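Local coordinates for L544 (PDB 4AMQ), which probably transfers nucleotidyl groups, as a manganese-binding nucleotidyltransferase of the mimivirus virion with an added helical domain, at residues 102-107 with 185-190; 80-85 with 214-219; 45-50 with 74-79; 288-293 with 333-338. One frame throughout, in Å; residues are numbered along the deposited sequence.

Contact 1 (102-107 with 185-190)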
loop_
_atom_site.group_PDB
_atom_site.type_symbol
_atom_site.label_atom_id
_atom_site.label_comp_id
_atom_site.label_asym_id
_atom_site.label_seq_id
_atom_site.Cartn_x
_atom_site.Cartn_y
_atom_site.Cartn_z
ATOM N N ILE A 102 9.300 5.623 -6.301
ATOM C CA ILE A 102 9.271 4.272 -6.859
ATOM C C ILE A 102 8.435 4.174 -8.132
ATOM O O ILE A 102 8.899 3.671 -9.152
ATOM C CB ILE A 102 8.732 3.246 -5.839
ATOM C CG1 ILE A 102 9.633 3.187 -4.604
ATOM C CG2 ILE A 102 8.620 1.870 -6.480
ATOM C CD1 ILE A 102 11.035 2.704 -4.890
ATOM N N TYR A 103 7.197 4.647 -8.070
ATOM C CA TYR A 103 6.317 4.573 -9.228
ATOM C C TYR A 103 5.581 5.876 -9.468
ATOM O O TYR A 103 5.171 6.555 -8.526
ATOM C CB TYR A 103 5.266 3.472 -9.061
ATOM C CG TYR A 103 5.795 2.059 -8.979
ATOM C CD1 TYR A 103 6.543 1.509 -10.012
ATOM C CD2 TYR A 103 5.506 1.262 -7.879
ATOM C CE1 TYR A 103 7.013 0.209 -9.937
ATOM C CE2 TYR A 103 5.967 -0.034 -7.798
ATOM C CZ TYR A 103 6.719 -0.556 -8.826
ATOM O OH TYR A 103 7.170 -1.848 -8.735
ATOM N N VAL A 104 5.412 6.209 -10.740
ATOM C CA VAL A 104 4.441 7.210 -11.148
ATOM C C VAL A 104 3.327 6.466 -11.867
ATOM O O VAL A 104 3.547 5.882 -12.931
ATOM C CB VAL A 104 5.056 8.262 -12.083
ATOM C CG1 VAL A 104 3.972 9.176 -12.631
ATOM C CG2 VAL A 104 6.115 9.068 -11.347
ATOM N N ILE A 105 2.140 6.466 -11.272
ATOM C CA ILE A 105 1.022 5.713 -11.825
ATOM C C ILE A 105 0.099 6.620 -12.620
ATOM O O ILE A 105 -0.562 7.493 -12.062
ATOM C CB ILE A 105 0.208 5.018 -10.723
ATOM C CG1 ILE A 105 1.120 4.160 -9.846
ATOM C CG2 ILE A 105 -0.899 4.176 -11.335
ATOM C CD1 ILE A 105 0.384 3.411 -8.761
ATOM N N CYS A 106 0.060 6.401 -13.927
ATOM C CA CYS A 106 -0.771 7.194 -14.817
ATOM C C CYS A 106 -1.024 6.411 -16.096
ATOM O O CYS A 106 -0.085 6.018 -16.788
ATOM C CB CYS A 106 -0.079 8.522 -15.139
ATOM S SG CYS A 106 -1.121 9.744 -15.984
ATOM N N GLY A 107 -2.295 6.175 -16.404
ATOM C CA GLY A 107 -2.661 5.477 -17.624
ATOM C C GLY A 107 -3.165 4.070 -17.384
ATOM O O GLY A 107 -3.025 3.526 -16.291
ATOM N N VAL A 185 4.430 2.786 -25.626
ATOM C CA VAL A 185 3.554 3.842 -25.128
ATOM C C VAL A 185 4.374 5.027 -24.630
ATOM O O VAL A 185 5.476 4.852 -24.109
ATOM C CB VAL A 185 2.645 3.334 -23.997
ATOM C CG1 VAL A 185 3.419 3.258 -22.690
ATOM C CG2 VAL A 185 1.432 4.237 -23.848
ATOM N N SER A 186 3.839 6.231 -24.799
ATOM C CA SER A 186 4.560 7.442 -24.420
ATOM C C SER A 186 3.866 8.182 -23.280
ATOM O O SER A 186 2.637 8.213 -23.200
ATOM C CB SER A 186 4.738 8.364 -25.626
ATOM O OG SER A 186 5.316 9.600 -25.240
ATOM N N PHE A 187 4.664 8.783 -22.403
ATOM C CA PHE A 187 4.146 9.387 -21.182
ATOM C C PHE A 187 3.294 10.621 -21.451
ATOM O O PHE A 187 2.294 10.852 -20.776
ATOM C CB PHE A 187 5.288 9.737 -20.229
ATOM C CG PHE A 187 4.829 10.157 -18.866
ATOM C CD1 PHE A 187 4.527 9.211 -17.900
ATOM C CD2 PHE A 187 4.691 11.496 -18.550
ATOM C CE1 PHE A 187 4.102 9.596 -16.643
ATOM C CE2 PHE A 187 4.266 11.887 -17.296
ATOM C CZ PHE A 187 3.973 10.937 -16.340
ATOM N N GLN A 188 3.690 11.418 -22.435
ATOM C CA GLN A 188 2.925 12.606 -22.778
ATOM C C GLN A 188 1.500 12.252 -23.202
ATOM O O GLN A 188 0.548 12.937 -22.829
ATOM C CB GLN A 188 3.628 13.410 -23.871
ATOM C CG GLN A 188 2.900 14.686 -24.247
ATOM C CD GLN A 188 2.555 15.528 -23.034
ATOM O OE1 GLN A 188 3.415 15.819 -22.201
ATOM N NE2 GLN A 188 1.288 15.909 -22.920
ATOM N N ASP A 189 1.355 11.177 -23.974
ATOM C CA ASP A 189 0.041 10.729 -24.422
ATOM C C ASP A 189 -0.822 10.405 -23.214
ATOM O O ASP A 189 -1.993 10.785 -23.149
ATOM C CB ASP A 189 0.158 9.482 -25.305
ATOM C CG ASP A 189 0.703 9.781 -26.689
ATOM O OD1 ASP A 189 1.116 10.934 -26.943
ATOM O OD2 ASP A 189 0.731 8.848 -27.520
ATOM N N VAL A 190 -0.230 9.706 -22.254
ATOM C CA VAL A 190 -0.951 9.267 -21.064
ATOM C C VAL A 190 -1.464 10.428 -20.209
ATOM O O VAL A 190 -2.608 10.410 -19.759
ATOM C CB VAL A 190 -0.092 8.320 -20.206
ATOM C CG1 VAL A 190 -0.773 8.036 -18.889
ATOM C CG2 VAL A 190 0.178 7.024 -20.964
#

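Contact 2 (80-85 with 214-219)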
loop_
_atom_site.group_PDB
_atom_site.type_symbol
_atom_site.label_atom_id
_atom_site.label_comp_id
_atom_site.label_asym_id
_atom_site.label_seq_id
_atom_site.Cartn_x
_atom_site.Cartn_y
_atom_site.Cartn_z
ATOM N N THR A 80 0.149 20.536 -20.190
ATOM C CA THR A 80 1.264 21.002 -21.007
ATOM C C THR A 80 2.592 21.131 -20.264
ATOM O O THR A 80 3.639 21.294 -20.891
ATOM C CB THR A 80 0.938 22.354 -21.678
ATOM O OG1 THR A 80 0.760 23.360 -20.672
ATOM C CG2 THR A 80 -0.333 22.245 -22.508
ATOM N N ASN A 81 2.557 21.063 -18.937
ATOM C CA ASN A 81 3.772 21.273 -18.153
ATOM C C ASN A 81 3.934 20.346 -16.947
ATOM O O ASN A 81 4.905 20.467 -16.200
ATOM C CB ASN A 81 3.853 22.730 -17.691
ATOM C CG ASN A 81 2.669 23.133 -16.840
ATOM O OD1 ASN A 81 1.829 22.301 -16.495
ATOM N ND2 ASN A 81 2.595 24.414 -16.492
ATOM N N ILE A 82 2.991 19.431 -16.751
ATOM C CA ILE A 82 3.043 18.542 -15.592
ATOM C C ILE A 82 4.181 17.530 -15.721
ATOM O O ILE A 82 4.785 17.134 -14.726
ATOM C CB ILE A 82 1.707 17.801 -15.364
ATOM C CG1 ILE A 82 1.730 17.049 -14.030
ATOM C CG2 ILE A 82 1.426 16.841 -16.504
ATOM C CD1 ILE A 82 1.936 17.937 -12.821
ATOM N N TYR A 83 4.470 17.119 -16.950
ATOM C CA TYR A 83 5.533 16.154 -17.196
ATOM C C TYR A 83 6.880 16.704 -16.753
ATOM O O TYR A 83 7.616 16.047 -16.017
ATOM C CB TYR A 83 5.577 15.762 -18.674
ATOM C CG TYR A 83 6.799 14.959 -19.052
ATOM C CD1 TYR A 83 7.003 13.685 -18.539
ATOM C CD2 TYR A 83 7.748 15.474 -19.924
ATOM C CE1 TYR A 83 8.119 12.946 -18.881
ATOM C CE2 TYR A 83 8.870 14.741 -20.275
ATOM C CZ TYR A 83 9.050 13.477 -19.749
ATOM O OH TYR A 83 10.163 12.744 -20.093
ATOM N N GLN A 84 7.193 17.918 -17.192
ATOM C CA GLN A 84 8.477 18.534 -16.884
ATOM C C GLN A 84 8.659 18.766 -15.383
ATOM O O GLN A 84 9.780 18.715 -14.874
ATOM C CB GLN A 84 8.654 19.842 -17.660
ATOM C CG GLN A 84 9.978 20.548 -17.398
ATOM C CD GLN A 84 11.180 19.693 -17.753
ATOM O OE1 GLN A 84 11.158 18.944 -18.733
ATOM N NE2 GLN A 84 12.235 19.796 -16.951
ATOM N N ARG A 85 7.559 19.013 -14.677
ATOM C CA ARG A 85 7.611 19.175 -13.224
ATOM C C ARG A 85 7.894 17.847 -12.516
ATOM O O ARG A 85 8.515 17.822 -11.457
ATOM C CB ARG A 85 6.314 19.795 -12.698
ATOM C CG ARG A 85 6.182 19.804 -11.178
ATOM C CD ARG A 85 7.332 20.544 -10.492
ATOM N NE ARG A 85 7.151 20.592 -9.043
ATOM C CZ ARG A 85 8.116 20.881 -8.174
ATOM N NH1 ARG A 85 9.340 21.145 -8.605
ATOM N NH2 ARG A 85 7.855 20.899 -6.872
ATOM N N ILE A 214 0.979 10.332 -3.227
ATOM C CA ILE A 214 0.478 11.651 -3.602
ATOM C C ILE A 214 -0.351 11.602 -4.883
ATOM O O ILE A 214 0.190 11.418 -5.974
ATOM C CB ILE A 214 1.625 12.658 -3.825
ATOM C CG1 ILE A 214 2.670 12.554 -2.709
ATOM C CG2 ILE A 214 1.068 14.077 -3.947
ATOM C CD1 ILE A 214 2.103 12.725 -1.316
ATOM N N ALA A 215 -1.662 11.774 -4.742
ATOM C CA ALA A 215 -2.561 11.838 -5.889
ATOM C C ALA A 215 -2.538 13.241 -6.479
ATOM O O ALA A 215 -3.022 14.191 -5.866
ATOM C CB ALA A 215 -3.969 11.460 -5.479
ATOM N N VAL A 216 -1.970 13.369 -7.670
ATOM C CA VAL A 216 -1.832 14.668 -8.307
ATOM C C VAL A 216 -2.920 14.888 -9.357
ATOM O O VAL A 216 -2.914 14.259 -10.413
ATOM C CB VAL A 216 -0.446 14.823 -8.952
ATOM C CG1 VAL A 216 -0.322 16.180 -9.623
ATOM C CG2 VAL A 216 0.647 14.634 -7.904
ATOM N N ARG A 217 -3.858 15.779 -9.049
ATOM C CA ARG A 217 -4.919 16.133 -9.985
ATOM C C ARG A 217 -4.516 17.364 -10.784
ATOM O O ARG A 217 -4.435 18.466 -10.241
ATOM C CB ARG A 217 -6.231 16.405 -9.245
ATOM C CG ARG A 217 -7.458 16.399 -10.149
ATOM C CD ARG A 217 -8.609 17.187 -9.540
ATOM N NE ARG A 217 -8.806 16.877 -8.127
ATOM C CZ ARG A 217 -9.585 15.900 -7.671
ATOM N NH1 ARG A 217 -10.247 15.125 -8.522
ATOM N NH2 ARG A 217 -9.700 15.698 -6.366
ATOM N N TYR A 218 -4.269 17.174 -12.075
ATOM C CA TYR A 218 -3.808 18.263 -12.931
ATOM C C TYR A 218 -4.872 18.724 -13.932
ATOM O O TYR A 218 -4.604 19.578 -14.778
ATOM C CB TYR A 218 -2.518 17.867 -13.655
ATOM C CG TYR A 218 -2.631 16.582 -14.439
ATOM C CD1 TYR A 218 -2.486 15.350 -13.811
ATOM C CD2 TYR A 218 -2.890 16.596 -15.803
ATOM C CE1 TYR A 218 -2.594 14.169 -14.521
ATOM C CE2 TYR A 218 -2.999 15.420 -16.522
ATOM C CZ TYR A 218 -2.852 14.211 -15.876
ATOM O OH TYR A 218 -2.957 13.035 -16.583
ATOM N N LYS A 219 -6.071 18.154 -13.832
ATOM C CA LYS A 219 -7.225 18.619 -14.603
ATOM C C LYS A 219 -8.327 19.104 -13.665
ATOM O O LYS A 219 -8.466 18.596 -12.553
ATOM C CB LYS A 219 -7.787 17.512 -15.496
ATOM C CG LYS A 219 -6.981 17.209 -16.747
ATOM C CD LYS A 219 -7.891 16.648 -17.832
ATOM C CE LYS A 219 -7.164 15.671 -18.743
ATOM N NZ LYS A 219 -5.954 16.256 -19.370
#

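Contact 3 (45-50 with 74-79)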
loop_
_atom_site.group_PDB
_atom_site.type_symbol
_atom_site.label_atom_id
_atom_site.label_comp_id
_atom_site.label_asym_id
_atom_site.label_seq_id
_atom_site.Cartn_x
_atom_site.Cartn_y
_atom_site.Cartn_z
ATOM N N VAL A 45 2.842 20.770 -6.010
ATOM C CA VAL A 45 2.636 22.133 -5.533
ATOM C C VAL A 45 2.621 22.113 -4.005
ATOM O O VAL A 45 1.718 21.544 -3.397
ATOM C CB VAL A 45 1.321 22.739 -6.071
ATOM C CG1 VAL A 45 1.105 24.136 -5.513
ATOM C CG2 VAL A 45 1.342 22.777 -7.586
ATOM N N PRO A 46 3.642 22.719 -3.381
ATOM C CA PRO A 46 3.866 22.664 -1.931
ATOM C C PRO A 46 2.883 23.492 -1.105
ATOM O O PRO A 46 2.704 23.207 0.082
ATOM C CB PRO A 46 5.279 23.240 -1.773
ATOM C CG PRO A 46 5.886 23.186 -3.143
ATOM C CD PRO A 46 4.748 23.394 -4.077
ATOM N N ASP A 47 2.266 24.500 -1.715
ATOM C CA ASP A 47 1.363 25.396 -0.994
ATOM C C ASP A 47 0.336 24.623 -0.168
ATOM O O ASP A 47 -0.374 23.765 -0.691
ATOM C CB ASP A 47 0.659 26.347 -1.964
ATOM C CG ASP A 47 1.635 27.136 -2.821
ATOM O OD1 ASP A 47 2.824 27.226 -2.444
ATOM O OD2 ASP A 47 1.213 27.670 -3.871
ATOM N N ARG A 48 0.260 24.941 1.120
ATOM C CA ARG A 48 -0.616 24.231 2.049
ATOM C C ARG A 48 -2.075 24.191 1.592
ATOM O O ARG A 48 -2.780 23.209 1.819
ATOM C CB ARG A 48 -0.526 24.852 3.443
ATOM C CG ARG A 48 -1.249 24.055 4.515
ATOM C CD ARG A 48 -0.649 22.666 4.630
ATOM N NE ARG A 48 -1.393 21.805 5.544
ATOM C CZ ARG A 48 -2.465 21.099 5.196
ATOM N NH1 ARG A 48 -2.926 21.158 3.950
ATOM N NH2 ARG A 48 -3.080 20.341 6.093
ATOM N N ASP A 49 -2.526 25.264 0.953
ATOM C CA ASP A 49 -3.911 25.351 0.502
ATOM C C ASP A 49 -4.178 24.490 -0.731
ATOM O O ASP A 49 -5.327 24.313 -1.132
ATOM C CB ASP A 49 -4.294 26.810 0.237
ATOM C CG ASP A 49 -3.128 27.634 -0.278
ATOM O OD1 ASP A 49 -2.365 27.127 -1.129
ATOM O OD2 ASP A 49 -2.967 28.789 0.175
ATOM N N LYS A 50 -3.117 23.947 -1.324
ATOM C CA LYS A 50 -3.244 23.134 -2.532
ATOM C C LYS A 50 -3.096 21.626 -2.292
ATOM O O LYS A 50 -3.062 20.845 -3.247
ATOM C CB LYS A 50 -2.236 23.587 -3.592
ATOM C CG LYS A 50 -2.463 24.995 -4.118
ATOM C CD LYS A 50 -3.808 25.115 -4.814
ATOM C CE LYS A 50 -4.000 26.506 -5.398
ATOM N NZ LYS A 50 -3.890 27.562 -4.352
ATOM N N HIS A 74 -3.970 22.160 -10.557
ATOM C CA HIS A 74 -4.530 23.022 -11.593
ATOM C C HIS A 74 -5.063 24.299 -10.946
ATOM O O HIS A 74 -5.644 24.245 -9.863
ATOM C CB HIS A 74 -5.652 22.301 -12.344
ATOM C CG HIS A 74 -6.094 23.002 -13.589
ATOM N ND1 HIS A 74 -6.969 24.059 -13.581
ATOM C CD2 HIS A 74 -5.770 22.792 -14.895
ATOM C CE1 HIS A 74 -7.174 24.479 -14.822
ATOM N NE2 HIS A 74 -6.454 23.721 -15.631
ATOM N N PRO A 75 -4.887 25.452 -11.612
ATOM C CA PRO A 75 -4.305 25.611 -12.947
ATOM C C PRO A 75 -2.791 25.780 -12.922
ATOM O O PRO A 75 -2.167 25.813 -13.983
ATOM C CB PRO A 75 -4.954 26.902 -13.442
ATOM C CG PRO A 75 -5.101 27.714 -12.197
ATOM C CD PRO A 75 -5.403 26.732 -11.088
ATOM N N GLU A 76 -2.215 25.895 -11.730
ATOM C CA GLU A 76 -0.770 26.041 -11.586
ATOM C C GLU A 76 -0.037 25.065 -12.506
ATOM O O GLU A 76 0.918 25.439 -13.184
ATOM C CB GLU A 76 -0.358 25.827 -10.129
ATOM C CG GLU A 76 1.064 26.243 -9.809
ATOM C CD GLU A 76 1.281 26.473 -8.325
ATOM O OE1 GLU A 76 0.283 26.657 -7.598
ATOM O OE2 GLU A 76 2.449 26.469 -7.884
ATOM N N TYR A 77 -0.500 23.819 -12.532
ATOM C CA TYR A 77 0.034 22.815 -13.449
ATOM C C TYR A 77 -1.084 22.143 -14.239
ATOM O O TYR A 77 -2.173 21.909 -13.713
ATOM C CB TYR A 77 0.853 21.761 -12.695
ATOM C CG TYR A 77 2.184 22.269 -12.194
ATOM C CD1 TYR A 77 3.257 22.428 -13.060
ATOM C CD2 TYR A 77 2.368 22.589 -10.857
ATOM C CE1 TYR A 77 4.478 22.897 -12.608
ATOM C CE2 TYR A 77 3.587 23.056 -10.392
ATOM C CZ TYR A 77 4.637 23.207 -11.272
ATOM O OH TYR A 77 5.848 23.672 -10.818
ATOM N N ASP A 78 -0.808 21.835 -15.502
ATOM C CA ASP A 78 -1.778 21.154 -16.354
ATOM C C ASP A 78 -1.107 20.218 -17.358
ATOM O O ASP A 78 0.075 19.899 -17.232
ATOM C CB ASP A 78 -2.681 22.162 -17.080
ATOM C CG ASP A 78 -1.893 23.194 -17.879
ATOM O OD1 ASP A 78 -0.675 23.003 -18.085
ATOM O OD2 ASP A 78 -2.497 24.205 -18.300
ATOM N N ASP A 79 -1.878 19.788 -18.353
ATOM C CA ASP A 79 -1.410 18.866 -19.381
ATOM C C ASP A 79 -0.055 19.243 -19.968
ATOM O O ASP A 79 0.783 18.377 -20.224
ATOM C CB ASP A 79 -2.421 18.803 -20.529
ATOM C CG ASP A 79 -3.751 18.218 -20.108
ATOM O OD1 ASP A 79 -4.121 18.354 -18.922
ATOM O OD2 ASP A 79 -4.429 17.624 -20.972
#

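Contact 4 (288-293 with 333-338)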
loop_
_atom_site.group_PDB
_atom_site.type_symbol
_atom_site.label_atom_id
_atom_site.label_comp_id
_atom_site.label_asym_id
_atom_site.label_seq_id
_atom_site.Cartn_x
_atom_site.Cartn_y
_atom_site.Cartn_z
ATOM N N THR A 288 7.229 -4.470 -1.580
ATOM C CA THR A 288 7.009 -3.519 -2.665
ATOM C C THR A 288 8.323 -2.940 -3.181
ATOM O O THR A 288 8.562 -2.906 -4.386
ATOM C CB THR A 288 6.081 -2.370 -2.230
ATOM O OG1 THR A 288 4.781 -2.892 -1.931
ATOM C CG2 THR A 288 5.962 -1.332 -3.335
ATOM N N ILE A 289 9.174 -2.488 -2.267
ATOM C CA ILE A 289 10.459 -1.920 -2.661
ATOM C C ILE A 289 11.327 -2.983 -3.330
ATOM O O ILE A 289 11.943 -2.732 -4.363
ATOM C CB ILE A 289 11.212 -1.307 -1.465
ATOM C CG1 ILE A 289 10.369 -0.211 -0.809
ATOM C CG2 ILE A 289 12.551 -0.741 -1.915
ATOM C CD1 ILE A 289 10.971 0.336 0.472
ATOM N N TYR A 290 11.357 -4.174 -2.740
ATOM C CA TYR A 290 12.118 -5.292 -3.293
ATOM C C TYR A 290 11.659 -5.666 -4.705
ATOM O O TYR A 290 12.473 -5.774 -5.623
ATOM C CB TYR A 290 12.019 -6.512 -2.376
ATOM C CG TYR A 290 12.602 -7.771 -2.977
ATOM C CD1 TYR A 290 13.976 -7.954 -3.054
ATOM C CD2 TYR A 290 11.777 -8.773 -3.470
ATOM C CE1 TYR A 290 14.513 -9.098 -3.605
ATOM C CE2 TYR A 290 12.306 -9.923 -4.023
ATOM C CZ TYR A 290 13.675 -10.081 -4.085
ATOM O OH TYR A 290 14.203 -11.224 -4.634
ATOM N N GLU A 291 10.356 -5.861 -4.874
ATOM C CA GLU A 291 9.811 -6.273 -6.168
ATOM C C GLU A 291 10.080 -5.242 -7.260
ATOM O O GLU A 291 10.229 -5.594 -8.428
ATOM C CB GLU A 291 8.310 -6.572 -6.059
ATOM C CG GLU A 291 7.994 -7.762 -5.157
ATOM C CD GLU A 291 6.505 -7.957 -4.923
ATOM O OE1 GLU A 291 5.703 -7.171 -5.475
ATOM O OE2 GLU A 291 6.137 -8.898 -4.184
ATOM N N SER A 292 10.151 -3.972 -6.874
ATOM C CA SER A 292 10.418 -2.896 -7.827
ATOM C C SER A 292 11.884 -2.874 -8.254
ATOM O O SER A 292 12.243 -2.234 -9.239
ATOM C CB SER A 292 10.044 -1.536 -7.230
ATOM O OG SER A 292 11.049 -1.082 -6.332
ATOM N N GLY A 293 12.731 -3.566 -7.499
ATOM C CA GLY A 293 14.151 -3.595 -7.791
ATOM C C GLY A 293 14.900 -2.396 -7.238
ATOM O O GLY A 293 15.821 -1.894 -7.876
ATOM N N ALA A 333 24.761 -13.691 2.697
ATOM C CA ALA A 333 25.377 -12.401 2.423
ATOM C C ALA A 333 24.752 -11.729 1.211
ATOM O O ALA A 333 24.254 -12.398 0.311
ATOM C CB ALA A 333 26.886 -12.560 2.229
ATOM N N GLY A 334 24.787 -10.401 1.196
ATOM C CA GLY A 334 24.335 -9.633 0.052
ATOM C C GLY A 334 22.917 -9.954 -0.376
ATOM O O GLY A 334 22.014 -10.040 0.455
ATOM N N GLN A 335 22.733 -10.144 -1.679
ATOM C CA GLN A 335 21.410 -10.347 -2.261
ATOM C C GLN A 335 20.717 -11.620 -1.766
ATOM O O GLN A 335 19.498 -11.641 -1.600
ATOM C CB GLN A 335 21.502 -10.371 -3.787
ATOM C CG GLN A 335 20.161 -10.313 -4.482
ATOM C CD GLN A 335 19.438 -9.009 -4.213
ATOM O OE1 GLN A 335 20.066 -7.977 -3.977
ATOM N NE2 GLN A 335 18.116 -9.050 -4.235
ATOM N N ASP A 336 21.488 -12.683 -1.549
ATOM C CA ASP A 336 20.928 -13.927 -1.033
ATOM C C ASP A 336 20.248 -13.691 0.310
ATOM O O ASP A 336 19.207 -14.274 0.602
ATOM C CB ASP A 336 22.011 -15.000 -0.899
ATOM C CG ASP A 336 22.460 -15.544 -2.241
ATOM O OD1 ASP A 336 21.694 -15.419 -3.219
ATOM O OD2 ASP A 336 23.575 -16.100 -2.318
ATOM N N LYS A 337 20.854 -12.833 1.122
ATOM C CA LYS A 337 20.287 -12.443 2.404
ATOM C C LYS A 337 18.946 -11.714 2.231
ATOM O O LYS A 337 17.968 -12.017 2.924
ATOM C CB LYS A 337 21.284 -11.567 3.166
ATOM C CG LYS A 337 20.849 -11.199 4.567
ATOM C CD LYS A 337 21.831 -10.228 5.219
ATOM C CE LYS A 337 23.120 -10.908 5.633
ATOM N NZ LYS A 337 23.967 -10.003 6.465
ATOM N N ILE A 338 18.904 -10.760 1.304
ATOM C CA ILE A 338 17.685 -9.989 1.035
ATOM C C ILE A 338 16.534 -10.907 0.618
ATOM O O ILE A 338 15.396 -10.756 1.077
ATOM C CB ILE A 338 17.914 -8.940 -0.077
ATOM C CG1 ILE A 338 19.061 -7.994 0.299
ATOM C CG2 ILE A 338 16.640 -8.156 -0.352
ATOM C CD1 ILE A 338 19.296 -6.868 -0.705
HETATM O O HOH W 1 17.054 -10.474 -6.222
#

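Contact 1 (102-107 with 185-190)
Val-190 meets Cys-106 and Gly-107 through one methyl group. A chi1 of 172° turns CG1 away from its own amide nitrogen and aims this branch at the end of strand 99-108. There Val-190 CG1 lies 3.4 Å from Cys-106 SG. It is also 3.4 Å from Gly-107 CA, and Gly-107 has no side chain to stand between. Cys-106 CB is a little farther off, 3.8 Å from Val-190 CG1. The same methyl is modelled unusually close to the carbonyl O of Cys-106, so its exact position there is doubtful.

Phe-187 makes the second patch, one helical turn earlier. With chi1 at -171° the ring swings out from the helix until CE1 and CZ meet Val-104. The ring presents its edge. Val-104 CG1 lies near the ring plane, 4.0 Å from Phe-187 CE1 and 4.1 Å from Phe-187 CZ. The two side chains cross at about a right angle.

Trp-167, on the neighbouring edge strand 164-167, ties the two patches together. It meets the Phe-187 ring edge-to-face, touches Val-190, and gives its NE1 hydrogen bond to Cys-106 O.

The contact seats the start of helix 187-192 on the main sheet of the nucleotidyltransferase domain. Ser-186 holds the N-cap position of that helix. No hydrogen bond or salt bridge joins the two segments. They meet by buried apolar packing alone, while the carbonyl beside the methyl is satisfied from outside, by Trp-167.

Contact 2 (80-85 with 214-219)
Ile-82 carries the whole contact from its side, against Val-216 and Tyr-218. It stands in the first turn of helix 82-93 and points at strand 209-217. Its chi1 of -171° sends the longer branch, CG1 and CD1, to the sheet. Ile-82 CG1 comes 4.3 Å from Tyr-218 CB. The tip of the branch, Ile-82 CD1, lies 4.3 Å from Val-216 CG1. The shorter branch takes another place: Ile-82 CG2 rests over one face of the Tyr-218 ring, 4.4 Å from Tyr-218 CD2. All three side chains are buried, and this is the closer part of the contact, at ordinary van der Waals distance. Val-191 also touches Ile-82, and Val-44, Leu-197 and Leu-199 touch Val-216.

The outer side is looser and polar. Gln-84 and Thr-80 are exposed on the helix side and do not meet the strand. Arg-217 is exposed too, and its NE is hydrogen-bonded to Asn-72 OD1. Lys-219, just past the strand, forms a salt bridge with Asp-79, close before the helix.

Tyr-218 bridges the two regimes. Its ring takes the isoleucine, while its OH is hydrogen-bonded to Val-191 O and weakly to Asn-194 O. These bonds probably help hold the ring in place.

Strand 209-217 also carries Asp-213, a manganese ligand, and the Val-216 side chain lies about 13 Å from a manganese ion. Apolar contact thus holds helix 82-93 to the C-terminal end of this metal-bearing strand, with polar groups kept to the flank.

Contact 3 (45-50 with 74-79)
Val-45 CG1 (chi1 178°) and Glu-76 CG (chi1 -168°) both stand opposite their backbone N, and the two side chains meet from opposite directions. Both belong to loops of the nucleotidyltransferase domain, one between helix 28-42 and strand 51-54, the other between strand 66-72 and helix 82-93. In the second loop the peptide bond before Pro-75 is cis.

The Glu-76 chain is extended, and its carboxylate packs on the valine methyl. Val-45 CG1 lies 3.4 Å from Glu-76 OE1 and 3.6 Å from Glu-76 OE2. This is van der Waals contact; no hydrogen bond or salt bridge crosses between the segments. Asp-47 brings a like charge: its OD2 is 4.0 Å from Glu-76 OE1, with the carboxylate planes 44° apart. Lys-50 probably eases this repulsion. Its NZ lies 5.4 Å from Glu-76 OE1, too far for a salt bridge, and is paired with Asp-49 OD1 at 3.6 Å within its own segment.

Val-45 is buried, but the acidic side chains Asp-47 and Glu-76 are exposed. Crystal neighbours touch Asp-47, Glu-76 and Tyr-77, so packing may influence their poses. Val-45 CG2 meets the Tyr-77 ring at its edge, in plane, 3.4 Å from Tyr-77 CD2.

Contact 4 (288-293 with 333-338)
Tyr-290 makes apolar contact with Ile-338, where helix 274-292 ends beside the start of helix 334-368. Its chi1 of 171° swings the ring toward the second helix. Ile-338 CG2 approaches obliquely, 3.8 Å from Tyr-290 CD1 and 4.0 Å from Tyr-290 CE1. Leu-295 touches both residues.

The polar approach comes from Gln-335, one turn before. Its NE2 lies in the ring plane at the edge, 3.7 Å from Tyr-290 CE1. The amide and ring planes are only 14° apart. The amide thus lies alongside the ring rather than over its face. One water spans the two groups: it accepts a weak bond from Gln-335 NE2 at 2.7 Å and has a weak bond with Tyr-290 OH at 3.3 Å. Lattice neighbours touch all three residues and may affect the exposed poses, especially this bridge.

Local bonds finish the first helix. Ser-292 OG donates to Ile-289 O at 2.7 Å. Gly-293, with positive phi, closes a Schellman motif, and its N bonds to Tyr-290 O at 2.9 Å.

No direct hydrogen bond links the segments, though nearby Tyr-286 OH bonds to Ile-338 O. Within the segments the contact centres on Tyr-290, apolar against Ile-338 and water-bridged at its hydroxyl end, near the exposed Gln-335.

Overall arrangement
Contacts 1, 2 and 3 lie together in the nucleotidyltransferase domain, and contact 4 lies in the helical domain. Along the chain, contact 3 closes first. The segments of contact 1 both fall between those of contact 2, and contact 4 follows. The centres of contacts 2 and 3 are about 8 Å apart, those of contacts 1 and 2 about 11 Å. Contacts 1 and 2 share the mixed sheet and meet through Phe-187 and Tyr-83. Contacts 1 to 3 thus form one continuous packed region. Contact 4 is about 25 Å from contact 1 between centres, yet Ser-292 touches Ile-102 and Tyr-103. Strand 99-108 is therefore one place where the helical domain packs on the probably catalytic domain.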